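Local atomic coordinates of agmatinase (Deinococcus radiodurans, PDB entry 1WOH), a protein that probably hydrolyses agmatine to putrescine and urea, as a manganese-dependent agmatinase of the arginase (ureohydrolase) family that binds two metal ions per subunit. Residues A[42-47]-A[240-245]; A[141-146]-A[229-234]; A[145-150]-A[158-163]. One frame throughout, in Å; residues are numbered along the deposited sequence.

Contact 1. Residues A[42-47]-A[240-245]; sequences LGFRPG and GTSSPE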
loop_
_atom_site.group_PDB
_atom_site.type_symbol
_atom_site.label_atom_id
_atom_site.label_comp_id
_atom_site.label_asym_id
_atom_site.label_seq_id
_atom_site.Cartn_x
_atom_site.Cartn_y
_atom_site.Cartn_z
ATOM N N LEU A 42 4.930 -19.158 -12.929
ATOM C CA LEU A 42 4.916 -19.381 -11.488
ATOM C C LEU A 42 3.535 -19.871 -11.040
ATOM O O LEU A 42 2.526 -19.635 -11.707
ATOM C CB LEU A 42 5.330 -18.107 -10.744
ATOM C CG LEU A 42 4.579 -16.820 -11.053
ATOM C CD1 LEU A 42 3.318 -16.739 -10.200
ATOM C CD2 LEU A 42 5.483 -15.638 -10.753
ATOM N N GLY A 43 3.487 -20.562 -9.912
ATOM C CA GLY A 43 2.213 -21.091 -9.458
ATOM C C GLY A 43 1.436 -20.304 -8.426
ATOM O O GLY A 43 0.315 -20.684 -8.095
ATOM N N PHE A 44 1.988 -19.204 -7.925
ATOM C CA PHE A 44 1.280 -18.454 -6.898
ATOM C C PHE A 44 1.028 -16.967 -7.212
ATOM O O PHE A 44 0.065 -16.622 -7.906
ATOM C CB PHE A 44 2.048 -18.624 -5.572
ATOM C CG PHE A 44 1.310 -18.142 -4.346
ATOM C CD1 PHE A 44 2.016 -17.867 -3.175
ATOM C CD2 PHE A 44 -0.071 -17.956 -4.351
ATOM C CE1 PHE A 44 1.364 -17.412 -2.033
ATOM C CE2 PHE A 44 -0.736 -17.498 -3.209
ATOM C CZ PHE A 44 -0.014 -17.224 -2.048
ATOM N N ARG A 45 1.897 -16.088 -6.718
ATOM C CA ARG A 45 1.718 -14.640 -6.892
ATOM C C ARG A 45 2.575 -13.985 -7.987
ATOM O O ARG A 45 3.792 -13.927 -7.878
ATOM C CB ARG A 45 1.988 -13.950 -5.543
ATOM C CG ARG A 45 1.110 -14.479 -4.408
ATOM C CD ARG A 45 1.371 -13.756 -3.089
ATOM N NE ARG A 45 2.719 -13.979 -2.583
ATOM C CZ ARG A 45 3.225 -13.345 -1.525
ATOM N NH1 ARG A 45 2.487 -12.457 -0.867
ATOM N NH2 ARG A 45 4.471 -13.586 -1.135
ATOM N N PRO A 46 1.934 -13.445 -9.043
ATOM C CA PRO A 46 2.647 -12.797 -10.153
ATOM C C PRO A 46 3.292 -11.474 -9.768
ATOM O O PRO A 46 3.012 -10.915 -8.707
ATOM C CB PRO A 46 1.555 -12.575 -11.209
ATOM C CG PRO A 46 0.345 -13.302 -10.696
ATOM C CD PRO A 46 0.481 -13.295 -9.207
ATOM N N GLY A 47 4.149 -10.970 -10.650
ATOM C CA GLY A 47 4.803 -9.700 -10.398
ATOM C C GLY A 47 6.242 -9.674 -10.861
ATOM O O GLY A 47 6.805 -8.602 -11.097
ATOM N N GLY A 240 9.861 -9.461 -1.124
ATOM C CA GLY A 240 9.292 -9.369 -2.462
ATOM C C GLY A 240 9.510 -10.569 -3.364
ATOM O O GLY A 240 10.327 -10.529 -4.289
ATOM N N THR A 241 8.774 -11.643 -3.101
ATOM C CA THR A 241 8.886 -12.862 -3.905
ATOM C C THR A 241 7.590 -13.664 -3.756
ATOM O O THR A 241 6.929 -13.604 -2.722
ATOM C CB THR A 241 10.119 -13.719 -3.477
ATOM O OG1 THR A 241 10.351 -14.746 -4.447
ATOM C CG2 THR A 241 9.902 -14.362 -2.133
ATOM N N SER A 242 7.230 -14.414 -4.791
ATOM C CA SER A 242 5.983 -15.188 -4.787
ATOM C C SER A 242 5.755 -16.175 -3.652
ATOM O O SER A 242 4.716 -16.135 -2.969
ATOM C CB SER A 242 5.839 -15.959 -6.109
ATOM O OG SER A 242 4.733 -16.857 -6.041
ATOM N N SER A 243 6.718 -17.067 -3.451
ATOM C CA SER A 243 6.567 -18.112 -2.446
ATOM C C SER A 243 7.663 -18.138 -1.401
ATOM O O SER A 243 8.563 -18.968 -1.454
ATOM C CB SER A 243 6.490 -19.469 -3.141
ATOM O OG SER A 243 5.385 -19.500 -4.030
ATOM N N PRO A 244 7.584 -17.232 -0.427
ATOM C CA PRO A 244 8.571 -17.130 0.655
ATOM C C PRO A 244 8.573 -18.314 1.625
ATOM O O PRO A 244 7.538 -18.945 1.868
ATOM C CB PRO A 244 8.194 -15.821 1.337
ATOM C CG PRO A 244 6.689 -15.760 1.140
ATOM C CD PRO A 244 6.544 -16.195 -0.304
ATOM N N GLU A 245 9.747 -18.604 2.179
ATOM C CA GLU A 245 9.921 -19.689 3.135
ATOM C C GLU A 245 10.732 -19.078 4.287
ATOM O O GLU A 245 11.772 -18.458 4.050
ATOM C CB GLU A 245 10.693 -20.828 2.466
ATOM C CG GLU A 245 10.291 -22.221 2.894
ATOM C CD GLU A 245 8.807 -22.489 2.715
ATOM O OE1 GLU A 245 8.331 -22.624 1.563
ATOM O OE2 GLU A 245 8.116 -22.559 3.742
HETATM O O HOH W 1 5.362 -19.721 -7.315
#
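Two torsions bring R45 and S242 together: chi1 of S242 sets OG anti to its own N (172°), where the backbone N of R45 meets it, and a bend at chi3 of R45 (-65°) turns the guanidinium toward the carbonyls of T241 and S242. The amide bond, R45 N to S242 OG, is 3.0 Å long. The guanidinium meets S242 O side-on, with NE 3.0 Å from this oxygen, in the carbonyl plane and on a lone pair, and NH2 above that plane. NH2 adds a weak bond to T241 O. S242 O is thus gripped twice by one side chain, which fixes the rotation of the guanidinium. CG of R45 lies 3.5 Å above the centre of the F44 ring, while CD1 of that ring comes within 3.2 Å of S242 O. A water bonded to S242 OG and weakly to G43 N completes the link. NH1 of R45 bonds T282 O of a second subunit, so the contact also belongs to the hexamer interface. Within the chain it joins the loop between strand 31-36 and helix 51-59 to the loop between strand 223-229 and helix 251-264.

Contact 2. Residues A[141-146]-A[229-234]; sequences QLDAHL and DVDGFD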
loop_
_atom_site.group_PDB
_atom_site.type_symbol
_atom_site.label_atom_id
_atom_site.label_comp_id
_atom_site.label_asym_id
_atom_site.label_seq_id
_atom_site.Cartn_x
_atom_site.Cartn_y
_atom_site.Cartn_z
ATOM N N GLN A 141 23.319 -22.788 -7.431
ATOM C CA GLN A 141 21.968 -22.276 -7.262
ATOM C C GLN A 141 21.596 -21.893 -5.830
ATOM O O GLN A 141 21.657 -22.731 -4.926
ATOM C CB GLN A 141 21.007 -23.360 -7.793
ATOM C CG GLN A 141 19.553 -23.243 -7.390
ATOM C CD GLN A 141 18.762 -24.518 -7.688
ATOM O OE1 GLN A 141 19.333 -25.554 -8.053
ATOM N NE2 GLN A 141 17.444 -24.451 -7.514
ATOM N N LEU A 142 21.228 -20.626 -5.621
ATOM C CA LEU A 142 20.784 -20.168 -4.299
ATOM C C LEU A 142 19.269 -20.247 -4.437
ATOM O O LEU A 142 18.702 -19.667 -5.359
ATOM C CB LEU A 142 21.214 -18.727 -4.028
ATOM C CG LEU A 142 22.715 -18.457 -3.873
ATOM C CD1 LEU A 142 22.905 -17.035 -3.391
ATOM C CD2 LEU A 142 23.330 -19.416 -2.873
ATOM N N ASP A 143 18.607 -20.939 -3.523
ATOM C CA ASP A 143 17.170 -21.132 -3.692
ATOM C C ASP A 143 16.568 -21.809 -2.472
ATOM O O ASP A 143 17.228 -22.616 -1.812
ATOM C CB ASP A 143 16.982 -22.060 -4.906
ATOM C CG ASP A 143 15.659 -21.881 -5.612
ATOM O OD1 ASP A 143 14.656 -21.537 -4.955
ATOM O OD2 ASP A 143 15.628 -22.116 -6.843
ATOM N N ALA A 144 15.313 -21.492 -2.173
ATOM C CA ALA A 144 14.623 -22.140 -1.070
ATOM C C ALA A 144 14.056 -23.449 -1.621
ATOM O O ALA A 144 13.770 -24.376 -0.873
ATOM C CB ALA A 144 13.481 -21.262 -0.568
ATOM N N HIS A 145 13.890 -23.509 -2.940
ATOM C CA HIS A 145 13.317 -24.694 -3.574
ATOM C C HIS A 145 14.285 -25.378 -4.541
ATOM O O HIS A 145 15.148 -24.733 -5.130
ATOM C CB HIS A 145 12.019 -24.297 -4.301
ATOM C CG HIS A 145 11.081 -23.487 -3.456
ATOM N ND1 HIS A 145 10.872 -22.138 -3.657
ATOM C CD2 HIS A 145 10.324 -23.828 -2.387
ATOM C CE1 HIS A 145 10.025 -21.685 -2.748
ATOM N NE2 HIS A 145 9.677 -22.692 -1.965
ATOM N N LEU A 146 14.143 -26.692 -4.705
ATOM C CA LEU A 146 15.037 -27.427 -5.594
ATOM C C LEU A 146 14.816 -27.118 -7.077
ATOM O O LEU A 146 15.773 -27.002 -7.840
ATOM C CB LEU A 146 14.906 -28.933 -5.350
ATOM C CG LEU A 146 15.901 -29.816 -6.111
ATOM C CD1 LEU A 146 17.329 -29.502 -5.671
ATOM C CD2 LEU A 146 15.575 -31.274 -5.851
ATOM N N ASP A 229 17.869 -17.255 -6.923
ATOM C CA ASP A 229 16.429 -17.102 -6.742
ATOM C C ASP A 229 16.355 -16.288 -5.444
ATOM O O ASP A 229 16.860 -16.728 -4.408
ATOM C CB ASP A 229 15.770 -18.467 -6.546
ATOM C CG ASP A 229 14.267 -18.371 -6.344
ATOM O OD1 ASP A 229 13.788 -17.341 -5.833
ATOM O OD2 ASP A 229 13.563 -19.344 -6.682
ATOM N N VAL A 230 15.751 -15.108 -5.487
ATOM C CA VAL A 230 15.693 -14.285 -4.287
ATOM C C VAL A 230 14.994 -14.941 -3.098
ATOM O O VAL A 230 15.236 -14.538 -1.958
ATOM C CB VAL A 230 15.048 -12.889 -4.570
ATOM C CG1 VAL A 230 15.724 -12.238 -5.766
ATOM C CG2 VAL A 230 13.553 -13.020 -4.815
ATOM N N ASP A 231 14.158 -15.959 -3.325
ATOM C CA ASP A 231 13.494 -16.564 -2.173
ATOM C C ASP A 231 14.459 -17.420 -1.360
ATOM O O ASP A 231 14.103 -17.957 -0.303
ATOM C CB ASP A 231 12.207 -17.342 -2.560
ATOM C CG ASP A 231 12.466 -18.619 -3.345
ATOM O OD1 ASP A 231 13.571 -19.184 -3.262
ATOM O OD2 ASP A 231 11.522 -19.067 -4.036
ATOM N N GLY A 232 15.693 -17.529 -1.849
ATOM C CA GLY A 232 16.710 -18.256 -1.109
ATOM C C GLY A 232 17.023 -17.435 0.138
ATOM O O GLY A 232 17.423 -17.963 1.183
ATOM N N PHE A 233 16.827 -16.123 0.028
ATOM C CA PHE A 233 17.068 -15.219 1.147
ATOM C C PHE A 233 15.902 -15.207 2.108
ATOM O O PHE A 233 14.764 -15.428 1.719
ATOM C CB PHE A 233 17.319 -13.795 0.649
ATOM C CG PHE A 233 18.604 -13.655 -0.101
ATOM C CD1 PHE A 233 18.635 -13.763 -1.486
ATOM C CD2 PHE A 233 19.798 -13.503 0.590
ATOM C CE1 PHE A 233 19.845 -13.728 -2.169
ATOM C CE2 PHE A 233 21.014 -13.467 -0.085
ATOM C CZ PHE A 233 21.036 -13.582 -1.465
ATOM N N ASP A 234 16.192 -14.938 3.375
ATOM C CA ASP A 234 15.144 -14.883 4.378
ATOM C C ASP A 234 14.117 -13.832 3.943
ATOM O O ASP A 234 14.481 -12.755 3.471
ATOM C CB ASP A 234 15.744 -14.502 5.735
ATOM C CG ASP A 234 14.785 -14.754 6.882
ATOM O OD1 ASP A 234 13.823 -13.980 7.038
ATOM O OD2 ASP A 234 14.991 -15.738 7.617
#
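D143, D229 and D231 bring their carboxylates together across this contact, and the bonds to several of their oxygens illustrate how a protein can position metal ligands. OD1 of D143 lies 3.0 Å from OD2 of D229 and 3.1 Å from OD1 of D231, acceptor against acceptor. All three aspartates, with H145, bind manganese in this protein, though no metal is bound to this chain; the two cations would be expected to offset the gathered negative charge.

Backbone amides supply part of the compensation. A144 N donates to OD1 of D231 at 3.1 Å, on the syn side, 29° out of the carboxylate plane, and nearly straight (162°). H145 N bonds OD1 of D143 and D231 N bonds OD1 of D229, each closing an Asx turn from above the carboxylate plane. Behind the first shell, NE2 of Q141 spends both hydrogens, one on OD2 of D143 (3.0 Å) and one on L146 O, so the amide holds the carboxylate to the loop beyond it. H121, another manganese ligand, gives OD2 of D229 a weak bond through ND1. The ring of H145 presents its edge to OD2 of D231, 3.2 Å from ND1, with ring and carboxylate planes 84° apart.

The backbones themselves meet closely: D229 N bonds L142 O at 3.0 Å, and G232 CA sits 3.8 Å from D143 C. The contact lies at the C-terminal ends of the adjacent parallel strands 137-142 and 223-229, flanked by strands 173-181 and 266-273, while F233 reaches helix 284-302.

Contact 3. Residues A[145-150]-A[158-163]; sequences HLDFTD and SNSSPF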
loop_
_atom_site.group_PDB
_atom_site.type_symbol
_atom_site.label_atom_id
_atom_site.label_comp_id
_atom_site.label_asym_id
_atom_site.label_seq_id
_atom_site.Cartn_x
_atom_site.Cartn_y
_atom_site.Cartn_z
ATOM N N HIS A 145 13.890 -23.509 -2.940
ATOM C CA HIS A 145 13.317 -24.694 -3.574
ATOM C C HIS A 145 14.285 -25.378 -4.541
ATOM O O HIS A 145 15.148 -24.733 -5.130
ATOM C CB HIS A 145 12.019 -24.297 -4.301
ATOM C CG HIS A 145 11.081 -23.487 -3.456
ATOM N ND1 HIS A 145 10.872 -22.138 -3.657
ATOM C CD2 HIS A 145 10.324 -23.828 -2.387
ATOM C CE1 HIS A 145 10.025 -21.685 -2.748
ATOM N NE2 HIS A 145 9.677 -22.692 -1.965
ATOM N N LEU A 146 14.143 -26.692 -4.705
ATOM C CA LEU A 146 15.037 -27.427 -5.594
ATOM C C LEU A 146 14.816 -27.118 -7.077
ATOM O O LEU A 146 15.773 -27.002 -7.840
ATOM C CB LEU A 146 14.906 -28.933 -5.350
ATOM C CG LEU A 146 15.901 -29.816 -6.111
ATOM C CD1 LEU A 146 17.329 -29.502 -5.671
ATOM C CD2 LEU A 146 15.575 -31.274 -5.851
ATOM N N ASP A 147 13.554 -26.984 -7.479
ATOM C CA ASP A 147 13.199 -26.683 -8.868
ATOM C C ASP A 147 13.809 -27.649 -9.897
ATOM O O ASP A 147 14.337 -27.238 -10.940
ATOM C CB ASP A 147 13.570 -25.230 -9.200
ATOM C CG ASP A 147 12.762 -24.226 -8.386
ATOM O OD1 ASP A 147 11.655 -24.584 -7.929
ATOM O OD2 ASP A 147 13.218 -23.077 -8.205
ATOM N N PHE A 148 13.709 -28.936 -9.588
ATOM C CA PHE A 148 14.209 -30.005 -10.449
ATOM C C PHE A 148 13.052 -30.976 -10.726
ATOM O O PHE A 148 13.260 -32.164 -10.972
ATOM C CB PHE A 148 15.346 -30.759 -9.748
ATOM C CG PHE A 148 16.198 -31.578 -10.680
ATOM C CD1 PHE A 148 16.957 -30.957 -11.664
ATOM C CD2 PHE A 148 16.246 -32.969 -10.570
ATOM C CE1 PHE A 148 17.757 -31.704 -12.533
ATOM C CE2 PHE A 148 17.041 -33.723 -11.434
ATOM C CZ PHE A 148 17.796 -33.083 -12.417
ATOM N N THR A 149 11.830 -30.456 -10.688
ATOM C CA THR A 149 10.645 -31.280 -10.917
ATOM C C THR A 149 10.408 -31.567 -12.401
ATOM O O THR A 149 10.661 -30.722 -13.251
ATOM C CB THR A 149 9.407 -30.588 -10.298
ATOM O OG1 THR A 149 9.508 -30.651 -8.870
ATOM C CG2 THR A 149 8.110 -31.253 -10.755
ATOM N N ASP A 150 9.944 -32.774 -12.712
ATOM C CA ASP A 150 9.668 -33.132 -14.102
ATOM C C ASP A 150 8.377 -32.436 -14.549
ATOM O O ASP A 150 8.406 -31.554 -15.410
ATOM C CB ASP A 150 9.535 -34.655 -14.245
ATOM C CG ASP A 150 9.264 -35.085 -15.678
ATOM O OD1 ASP A 150 9.241 -34.207 -16.569
ATOM O OD2 ASP A 150 9.074 -36.302 -15.911
ATOM N N SER A 158 6.862 -25.161 -15.816
ATOM C CA SER A 158 6.606 -24.312 -14.650
ATOM C C SER A 158 7.922 -23.856 -14.040
ATOM O O SER A 158 8.992 -24.316 -14.446
ATOM C CB SER A 158 5.799 -25.060 -13.583
ATOM O OG SER A 158 6.602 -26.017 -12.908
ATOM N N ASN A 159 7.898 -23.121 -13.202
ATOM C CA ASN A 159 9.120 -22.676 -12.550
ATOM C C ASN A 159 9.669 -23.734 -11.592
ATOM O O ASN A 159 10.670 -23.506 -10.911
ATOM C CB ASN A 159 8.904 -21.337 -11.824
ATOM C CG ASN A 159 7.845 -21.402 -10.733
ATOM O OD1 ASN A 159 6.988 -22.289 -10.751
ATOM N ND2 ASN A 159 7.901 -20.483 -9.779
ATOM N N SER A 160 9.015 -24.671 -11.380
ATOM C CA SER A 160 9.508 -25.736 -10.508
ATOM C C SER A 160 10.342 -26.751 -11.306
ATOM O O SER A 160 10.899 -27.691 -10.729
ATOM C CB SER A 160 8.338 -26.472 -9.843
ATOM O OG SER A 160 7.580 -25.602 -9.025
ATOM N N SER A 161 10.443 -26.548 -12.619
ATOM C CA SER A 161 11.171 -27.473 -13.497
ATOM C C SER A 161 12.348 -26.943 -14.331
ATOM O O SER A 161 12.918 -27.701 -15.118
ATOM C CB SER A 161 10.193 -28.107 -14.494
ATOM O OG SER A 161 9.093 -28.725 -13.856
ATOM N N PRO A 162 12.755 -25.675 -14.162
ATOM C CA PRO A 162 13.866 -25.218 -15.006
ATOM C C PRO A 162 15.158 -26.025 -15.074
ATOM O O PRO A 162 15.712 -26.213 -16.161
ATOM C CB PRO A 162 14.092 -23.784 -14.535
ATOM C CG PRO A 162 13.726 -23.842 -13.098
ATOM C CD PRO A 162 12.459 -24.678 -13.116
ATOM N N PHE A 163 15.651 -26.499 -13.935
ATOM C CA PHE A 163 16.896 -27.254 -13.958
ATOM C C PHE A 163 16.742 -28.673 -14.477
ATOM O O PHE A 163 17.707 -29.278 -14.941
ATOM C CB PHE A 163 17.546 -27.226 -12.575
ATOM C CG PHE A 163 17.952 -25.849 -12.152
ATOM C CD1 PHE A 163 17.274 -25.189 -11.132
ATOM C CD2 PHE A 163 18.967 -25.180 -12.826
ATOM C CE1 PHE A 163 17.604 -23.869 -10.791
ATOM C CE2 PHE A 163 19.306 -23.864 -12.496
ATOM C CZ PHE A 163 18.621 -23.209 -11.476
#
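T149 and S160 lead the backbone bonding between the two segments, T149 N donating to S160 O at 2.9 Å. S160 O also receives a CA-H...O contact from D147, whose CA is 3.1 Å from it. Further on, F163 N, in the first turn of helix 162-169, makes a weak bond to D147 O.

One side-chain bond crosses between the loops: OG of S161, at the N-cap position, donates to T149 O over a short 2.6 Å, from above the carbonyl plane. With chi1 at -54°, S161 OG lies beside its own N and is directed at the other segment instead of capping the helix. S158 OG accepts from S160 N in an ST turn, within a type I beta turn that shapes S158 to S161.

Apolar contact joins the phenylalanines, CD1 of F148 lying 3.9 Å from CB of F163. F163 also packs against strands 137-142 and 173-181, its ring plane nearly perpendicular to that of H121. Two carbonyl oxygens sit at ring edges, F163 O 3.4 Å from CE1 of F148 and D147 O beside the F163 ring.

N159 O, 3.3 Å from OD1 of the manganese ligand D147, offers that carboxylate no donor. The backbone bonds to T149 N and D147 O hold the loop carrying this ligand against the start of helix 162-169, and its charge is probably balanced by metal when the site is filled.

How the contacts relate
From the N terminus, residues 42-47 follow strand 31-36 and wait almost two hundred residues for their partner at 240-245, so contact 1 closes the widest loop. Contacts 2 and 3 set out from the same stretch, sharing H145 and L146. Contact 3 closes early, within the loop that leads from strand 137-142 into helix 162-169; contact 2 closes later, once the chain has returned along strand 223-229. The loop of contact 3 thus lies inside that of contact 2, itself inside that of contact 1, and none crosses another. H145 also touches S243 and E245, and N159 touches L42, so the three contacts join several loops in and beside the two-manganese site at the C-terminal ends of the parallel strands.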